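Local coordinates for regulation of enolase protein 1 (Saccharomyces cerevisiae, PDB 3O12), which acts in galactose metabolism through the GAL83 protein and may control the level of the enolase ENO1, at residues A[97-102]-A[111-116]. Numbering follows the deposited sequence.
Sequences YDQAGI and WLKAGI. With EDO (1,2-ethanediol), chain G.
The amide of Gln-99 meets Lys-113 at its oxygen: OE1 lies 2.9 Å from NZ of Lys-113, a hydrogen bond whose geometry is less certain because the ammonium sits too near a bound 1,2-ethanediol. At its other end NE2 donates to Tyr-97 O (3.3 Å), and that acceptor lies only 14° out of the amide plane, consistent with NE2, not OE1, facing Tyr-97 O. The diol's O2 approaches NE2 at 2.9 Å, off the amide plane. The Lys-113 chain, fully extended beyond CG, crosses the glutamine at about a right angle.

Four backbone hydrogen bonds show the antiparallel register. Ala-100 N to Ile-116 O (3.1 Å) and Ile-116 N to Ala-100 O close one hydrogen-bonded pair; Ile-102 N to Ala-114 O (2.9 Å, 164° at the hydrogen) and its reciprocal close the next. In the non-hydrogen-bonded pair between them, Gly-101 CA and Gly-115 CA stand 4.1 Å apart where both chains turn a corner; a CB on Gly-101 would hit Ala-114 O, one on Gly-115 Ala-100 O.

Ala-100, Ile-102, Ala-114 and Ile-116 share one face, which packs on the second antiparallel sheet of a beta sandwich in the DUF1349 region: Ile-102 reaches Leu-150 and Val-152, Ala-114 Ile-161. NZ of Lys-113, its position uncertain, also hydrogen-bonds to Phe-59 O. Strands 122-131 and 185-191 flank the pair, Gly-101 making a backbone hydrogen bond with Met-189.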
loop_
_atom_site.group_PDB
_atom_site.type_symbol
_atom_site.label_atom_id
_atom_site.label_comp_id
_atom_site.label_asym_id
_atom_site.label_seq_id
_atom_site.Cartn_x
_atom_site.Cartn_y
_atom_site.Cartn_z
ATOM N N TYR A 97 -4.457 11.399 8.796
ATOM C CA TYR A 97 -4.957 10.181 8.153
ATOM C C TYR A 97 -4.599 10.037 6.673
ATOM O O TYR A 97 -4.919 9.015 6.075
ATOM C CB TYR A 97 -6.469 10.006 8.357
ATOM C CG TYR A 97 -6.891 9.904 9.808
ATOM C CD1 TYR A 97 -6.330 8.950 10.650
ATOM C CD2 TYR A 97 -7.861 10.750 10.331
ATOM C CE1 TYR A 97 -6.714 8.849 11.976
ATOM C CE2 TYR A 97 -8.254 10.658 11.655
ATOM C CZ TYR A 97 -7.678 9.705 12.473
ATOM O OH TYR A 97 -8.067 9.608 13.792
ATOM N N ASP A 98 -3.953 11.047 6.085
ATOM C CA ASP A 98 -3.429 10.920 4.725
ATOM C C ASP A 98 -2.513 9.710 4.660
ATOM O O ASP A 98 -1.624 9.570 5.494
ATOM C CB ASP A 98 -2.618 12.150 4.325
ATOM C CG ASP A 98 -3.485 13.334 3.957
ATOM O OD1 ASP A 98 -4.711 13.287 4.200
ATOM O OD2 ASP A 98 -2.926 14.313 3.420
ATOM N N GLN A 99 -2.715 8.853 3.659
ATOM C CA GLN A 99 -1.955 7.613 3.536
ATOM C C GLN A 99 -1.619 7.303 2.084
ATOM O O GLN A 99 -2.444 7.490 1.186
ATOM C CB GLN A 99 -2.778 6.405 4.007
ATOM C CG GLN A 99 -3.473 6.513 5.333
ATOM C CD GLN A 99 -4.566 5.468 5.470
ATOM O OE1 GLN A 99 -4.449 4.343 4.959
ATOM N NE2 GLN A 99 -5.646 5.837 6.143
ATOM N N ALA A 100 -0.429 6.767 1.864
ATOM C CA ALA A 100 -0.099 6.194 0.568
ATOM C C ALA A 100 0.963 5.121 0.733
ATOM O O ALA A 100 1.765 5.152 1.677
ATOM C CB ALA A 100 0.356 7.275 -0.404
ATOM N N GLY A 101 0.964 4.168 -0.189
ATOM C CA GLY A 101 1.931 3.093 -0.152
ATOM C C GLY A 101 1.530 1.967 -1.069
ATOM O O GLY A 101 1.234 2.183 -2.250
ATOM N N ILE A 102 1.553 0.755 -0.535
ATOM C CA ILE A 102 1.257 -0.435 -1.319
ATOM C C ILE A 102 0.200 -1.270 -0.610
ATOM O O ILE A 102 0.082 -1.236 0.617
ATOM C CB ILE A 102 2.549 -1.257 -1.526
ATOM C CG1 ILE A 102 2.447 -2.166 -2.762
ATOM C CG2 ILE A 102 2.925 -2.037 -0.256
ATOM C CD1 ILE A 102 3.781 -2.806 -3.164
ATOM N N TRP A 111 -6.350 -8.633 3.310
ATOM C CA TRP A 111 -5.473 -7.696 2.630
ATOM C C TRP A 111 -4.458 -7.115 3.591
ATOM O O TRP A 111 -4.557 -7.285 4.809
ATOM C CB TRP A 111 -6.272 -6.571 1.951
ATOM C CG TRP A 111 -7.318 -5.850 2.795
ATOM C CD1 TRP A 111 -8.662 -6.040 2.754
ATOM C CD2 TRP A 111 -7.096 -4.791 3.751
ATOM N NE1 TRP A 111 -9.301 -5.191 3.622
ATOM C CE2 TRP A 111 -8.364 -4.409 4.249
ATOM C CE3 TRP A 111 -5.957 -4.136 4.235
ATOM C CZ2 TRP A 111 -8.525 -3.411 5.216
ATOM C CZ3 TRP A 111 -6.117 -3.137 5.189
ATOM C CH2 TRP A 111 -7.388 -2.786 5.673
ATOM N N LEU A 112 -3.460 -6.452 3.036
ATOM C CA LEU A 112 -2.467 -5.726 3.806
ATOM C C LEU A 112 -2.231 -4.405 3.121
ATOM O O LEU A 112 -2.196 -4.341 1.894
ATOM C CB LEU A 112 -1.155 -6.511 3.863
ATOM C CG LEU A 112 -0.025 -5.706 4.520
ATOM C CD1 LEU A 112 0.667 -6.468 5.655
ATOM C CD2 LEU A 112 0.965 -5.202 3.469
ATOM N N LYS A 113 -2.075 -3.343 3.894
ATOM C CA LYS A 113 -1.625 -2.066 3.349
ATOM C C LYS A 113 -0.418 -1.610 4.159
ATOM O O LYS A 113 -0.297 -1.914 5.344
ATOM C CB LYS A 113 -2.733 -1.007 3.368
ATOM C CG LYS A 113 -3.201 -0.574 4.745
ATOM C CD LYS A 113 -4.314 0.492 4.674
ATOM C CE LYS A 113 -4.744 0.876 6.082
ATOM N NZ LYS A 113 -5.693 2.034 6.162
ATOM N N ALA A 114 0.501 -0.894 3.529
ATOM C CA ALA A 114 1.683 -0.398 4.228
ATOM C C ALA A 114 2.192 0.848 3.543
ATOM O O ALA A 114 2.068 0.987 2.332
ATOM C CB ALA A 114 2.773 -1.463 4.244
ATOM N N GLY A 115 2.758 1.760 4.312
ATOM C CA GLY A 115 3.321 2.973 3.741
ATOM C C GLY A 115 3.363 4.074 4.766
ATOM O O GLY A 115 3.515 3.800 5.956
ATOM N N ILE A 116 3.241 5.311 4.306
ATOM C CA ILE A 116 3.254 6.462 5.198
ATOM C C ILE A 116 1.829 6.879 5.512
ATOM O O ILE A 116 0.939 6.812 4.660
ATOM C CB ILE A 116 4.034 7.626 4.581
ATOM C CG1 ILE A 116 5.529 7.312 4.590
ATOM C CG2 ILE A 116 3.755 8.930 5.332
ATOM C CD1 ILE A 116 6.127 7.215 5.984
HETATM C C1 EDO G . -4.586 2.818 9.431
HETATM O O1 EDO G . -3.729 3.441 8.468
HETATM C C2 EDO G . -5.986 2.692 8.850
HETATM O O2 EDO G . -6.408 3.927 8.252
#